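Local atomic coordinates of prolyl-tRNA synthetase (Naegleria fowleri, PDB entry 6UYH), a protein that probably catalyses the ATP-dependent attachment of proline to its cognate tRNA, as a class II aminoacyl-tRNA synthetase. Residues Q28-L36 / M279-M289. Sequence-based numbering, arbitrary orientation. Where two conformers were deposited one is given.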
# COMPACT_ATOMS: atom_id res chain seq x y z
N GLN A 28 -26.41 7.45 0.69
CA GLN A 28 -26.31 8.88 0.95
C GLN A 28 -25.20 9.18 1.95
O GLN A 28 -24.45 10.15 1.79
CB GLN A 28 -27.65 9.43 1.44
CG GLN A 28 -28.71 9.46 0.34
CD GLN A 28 -29.88 10.37 0.67
OE1 GLN A 28 -29.72 11.37 1.37
NE2 GLN A 28 -31.06 10.02 0.18
N VAL A 29 -25.04 8.34 2.98
CA VAL A 29 -24.04 8.61 4.00
C VAL A 29 -22.62 8.44 3.44
O VAL A 29 -21.74 9.26 3.71
CB VAL A 29 -24.27 7.73 5.25
CG1 VAL A 29 -23.07 7.81 6.20
CG2 VAL A 29 -25.54 8.16 5.97
N ILE A 30 -22.37 7.38 2.66
CA ILE A 30 -21.00 7.16 2.21
C ILE A 30 -20.59 8.19 1.15
O ILE A 30 -19.41 8.53 1.05
CB ILE A 30 -20.78 5.73 1.70
CG1 ILE A 30 -21.57 5.47 0.42
CG2 ILE A 30 -21.07 4.70 2.83
CD1 ILE A 30 -21.56 4.00 -0.05
N THR A 31 -21.54 8.71 0.36
CA THR A 31 -21.19 9.69 -0.67
C THR A 31 -21.13 11.10 -0.11
O THR A 31 -20.18 11.85 -0.38
CB THR A 31 -22.17 9.64 -1.85
OG1 THR A 31 -23.52 9.86 -1.39
CG2 THR A 31 -22.08 8.30 -2.58
N LYS A 32 -22.15 11.51 0.66
CA LYS A 32 -22.22 12.89 1.11
C LYS A 32 -21.19 13.19 2.20
O LYS A 32 -20.82 14.36 2.39
CB LYS A 32 -23.63 13.21 1.60
CG LYS A 32 -24.65 13.14 0.49
CD LYS A 32 -26.07 13.43 0.96
CE LYS A 32 -27.04 13.44 -0.22
NZ LYS A 32 -28.44 13.77 0.18
N SER A 33 -20.71 12.17 2.90
CA SER A 33 -19.60 12.34 3.82
C SER A 33 -18.26 12.47 3.11
O SER A 33 -17.25 12.64 3.80
CB SER A 33 -19.52 11.17 4.77
OG SER A 33 -19.18 9.97 4.07
N GLU A 34 -18.23 12.36 1.78
CA GLU A 34 -16.99 12.33 0.98
C GLU A 34 -16.14 11.10 1.30
O GLU A 34 -14.91 11.13 1.18
CB GLU A 34 -16.19 13.63 1.14
CG GLU A 34 -16.99 14.87 0.72
CD GLU A 34 -16.19 16.16 0.74
OE1 GLU A 34 -14.95 16.12 0.96
OE2 GLU A 34 -16.80 17.22 0.53
N PHE A 35 -16.77 9.99 1.69
CA PHE A 35 -16.00 8.76 1.88
C PHE A 35 -15.78 8.04 0.55
O PHE A 35 -14.67 7.57 0.27
CB PHE A 35 -16.72 7.84 2.87
CG PHE A 35 -16.04 7.74 4.21
CD1 PHE A 35 -15.75 6.49 4.76
CD2 PHE A 35 -15.69 8.89 4.91
CE1 PHE A 35 -15.11 6.39 5.99
CE2 PHE A 35 -15.05 8.81 6.14
CZ PHE A 35 -14.76 7.55 6.68
N LEU A 36 -16.81 7.96 -0.28
CA LEU A 36 -16.81 7.04 -1.40
C LEU A 36 -17.51 7.68 -2.59
O LEU A 36 -18.40 8.51 -2.43
CB LEU A 36 -17.51 5.73 -1.00
CG LEU A 36 -17.64 4.59 -2.02
CD1 LEU A 36 -17.62 3.24 -1.30
CD2 LEU A 36 -18.93 4.73 -2.82
N MET A 279 -18.09 -0.62 10.06
CA MET A 279 -17.97 0.57 10.88
C MET A 279 -19.09 1.56 10.60
O MET A 279 -19.74 2.08 11.51
CB MET A 279 -16.60 1.23 10.63
CG MET A 279 -16.33 2.48 11.48
SD MET A 279 -14.89 3.38 10.84
CE MET A 279 -15.53 4.09 9.32
N ILE A 280 -19.35 1.80 9.31
CA ILE A 280 -20.37 2.78 8.92
C ILE A 280 -21.77 2.26 9.23
O ILE A 280 -22.61 2.99 9.77
CB ILE A 280 -20.21 3.13 7.43
CG1 ILE A 280 -18.84 3.79 7.21
CG2 ILE A 280 -21.38 3.99 6.97
CD1 ILE A 280 -18.51 4.00 5.73
N MET A 281 -22.07 1.00 8.88
CA MET A 281 -23.40 0.47 9.13
C MET A 281 -23.71 0.40 10.62
O MET A 281 -24.87 0.57 11.02
CB MET A 281 -23.56 -0.92 8.52
CG MET A 281 -23.65 -0.90 7.00
SD MET A 281 -23.80 -2.59 6.34
CE MET A 281 -23.96 -2.22 4.59
N VAL A 282 -22.70 0.14 11.46
CA VAL A 282 -22.93 0.06 12.90
C VAL A 282 -23.15 1.46 13.49
O VAL A 282 -24.12 1.70 14.21
CB VAL A 282 -21.78 -0.68 13.60
CG1 VAL A 282 -21.92 -0.57 15.12
CG2 VAL A 282 -21.75 -2.16 13.18
N HIS A 283 -22.27 2.41 13.16
CA HIS A 283 -22.22 3.68 13.88
C HIS A 283 -22.90 4.86 13.19
O HIS A 283 -23.23 5.84 13.87
CB HIS A 283 -20.77 4.11 14.15
CG HIS A 283 -20.01 3.16 15.01
ND1 HIS A 283 -20.45 2.75 16.25
CD2 HIS A 283 -18.81 2.57 14.83
CE1 HIS A 283 -19.56 1.93 16.78
NE2 HIS A 283 -18.55 1.80 15.93
N GLY A 284 -23.10 4.82 11.88
CA GLY A 284 -23.73 5.95 11.20
C GLY A 284 -25.13 6.21 11.71
O GLY A 284 -25.82 5.32 12.21
N ASP A 285 -25.57 7.47 11.59
CA ASP A 285 -26.89 7.85 12.06
C ASP A 285 -27.55 8.76 11.02
O ASP A 285 -27.06 8.90 9.89
CB ASP A 285 -26.80 8.48 13.47
CG ASP A 285 -26.09 9.84 13.48
OD1 ASP A 285 -25.84 10.42 12.41
OD2 ASP A 285 -25.78 10.33 14.59
N ASP A 286 -28.66 9.39 11.39
CA ASP A 286 -29.44 10.16 10.43
C ASP A 286 -28.84 11.52 10.13
O ASP A 286 -29.33 12.22 9.23
CB ASP A 286 -30.88 10.31 10.91
CG ASP A 286 -31.65 8.99 10.86
OD1 ASP A 286 -31.24 8.09 10.10
OD2 ASP A 286 -32.66 8.86 11.57
N LYS A 287 -27.78 11.91 10.84
CA LYS A 287 -27.03 13.11 10.49
C LYS A 287 -25.80 12.80 9.65
O LYS A 287 -25.15 13.73 9.16
CB LYS A 287 -26.60 13.86 11.75
CG LYS A 287 -27.76 14.42 12.58
CD LYS A 287 -27.25 15.02 13.88
CE LYS A 287 -28.38 15.53 14.76
NZ LYS A 287 -29.13 16.64 14.12
N GLY A 288 -25.48 11.52 9.45
CA GLY A 288 -24.37 11.14 8.60
C GLY A 288 -23.36 10.24 9.26
O GLY A 288 -23.71 9.38 10.08
N MET A 289 -22.09 10.43 8.92
CA MET A 289 -21.01 9.60 9.44
C MET A 289 -20.80 9.85 10.94
O MET A 289 -20.99 10.96 11.43
CB MET A 289 -19.73 9.91 8.67
CG MET A 289 -18.56 9.01 8.99
SD MET A 289 -18.76 7.34 8.36
CE MET A 289 -18.82 7.64 6.59
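Met289, in the one of its two modelled conformers described here, sends CG anti to its own backbone N and then folds twice, with chi2 71° and chi3 63°, a hook that sets its CE methyl squarely over one face of the Phe35 ring. Met289 CE stands 3.6 Å from the centroid of the Phe35 ring, 9° off the normal, a CH-pi contact; SD lies farther out over the same face, making this a Met-aromatic pair. Met289 CE also comes within 3.5 Å of Ser33 OG and touches Val29 CG1, so in this conformer the serine and valine help enclose it. Ser33 OG turns back into the helix and bonds Val29 O at 2.7 Å, in the carbonyl plane; that oxygen also accepts from Ser33 N and is thus doubly gripped. At the Phe35 ring, Ile280 CD1 packs obliquely on Phe35 CD1 at 3.8 Å, its side chain running opposite to the ring's direction, while Met279 CE reaches Phe35 CE1 at 4.1 Å. Ile280 CD1 also meets Ile30 CG2, the two side chains crossing nearly at right angles. Val29 CG1 presses on Gly288 C at 3.9 Å and borders Ile280 CG2. Gly288 closes a type I turn whose Asp285 OD1 accepts from Lys287 N, an Asx turn; Asp285 OD2 bridges to Arg376. Val54 of helix 49-67 touches both Phe35 and Met279. This is buried apolar packing, without a hydrogen bond between the segments, joining the Schellman-capped end of helix 22-32 to the end of helix 274-283 and the Asx-turn loop 285-288 that follows, in a class II synthetase.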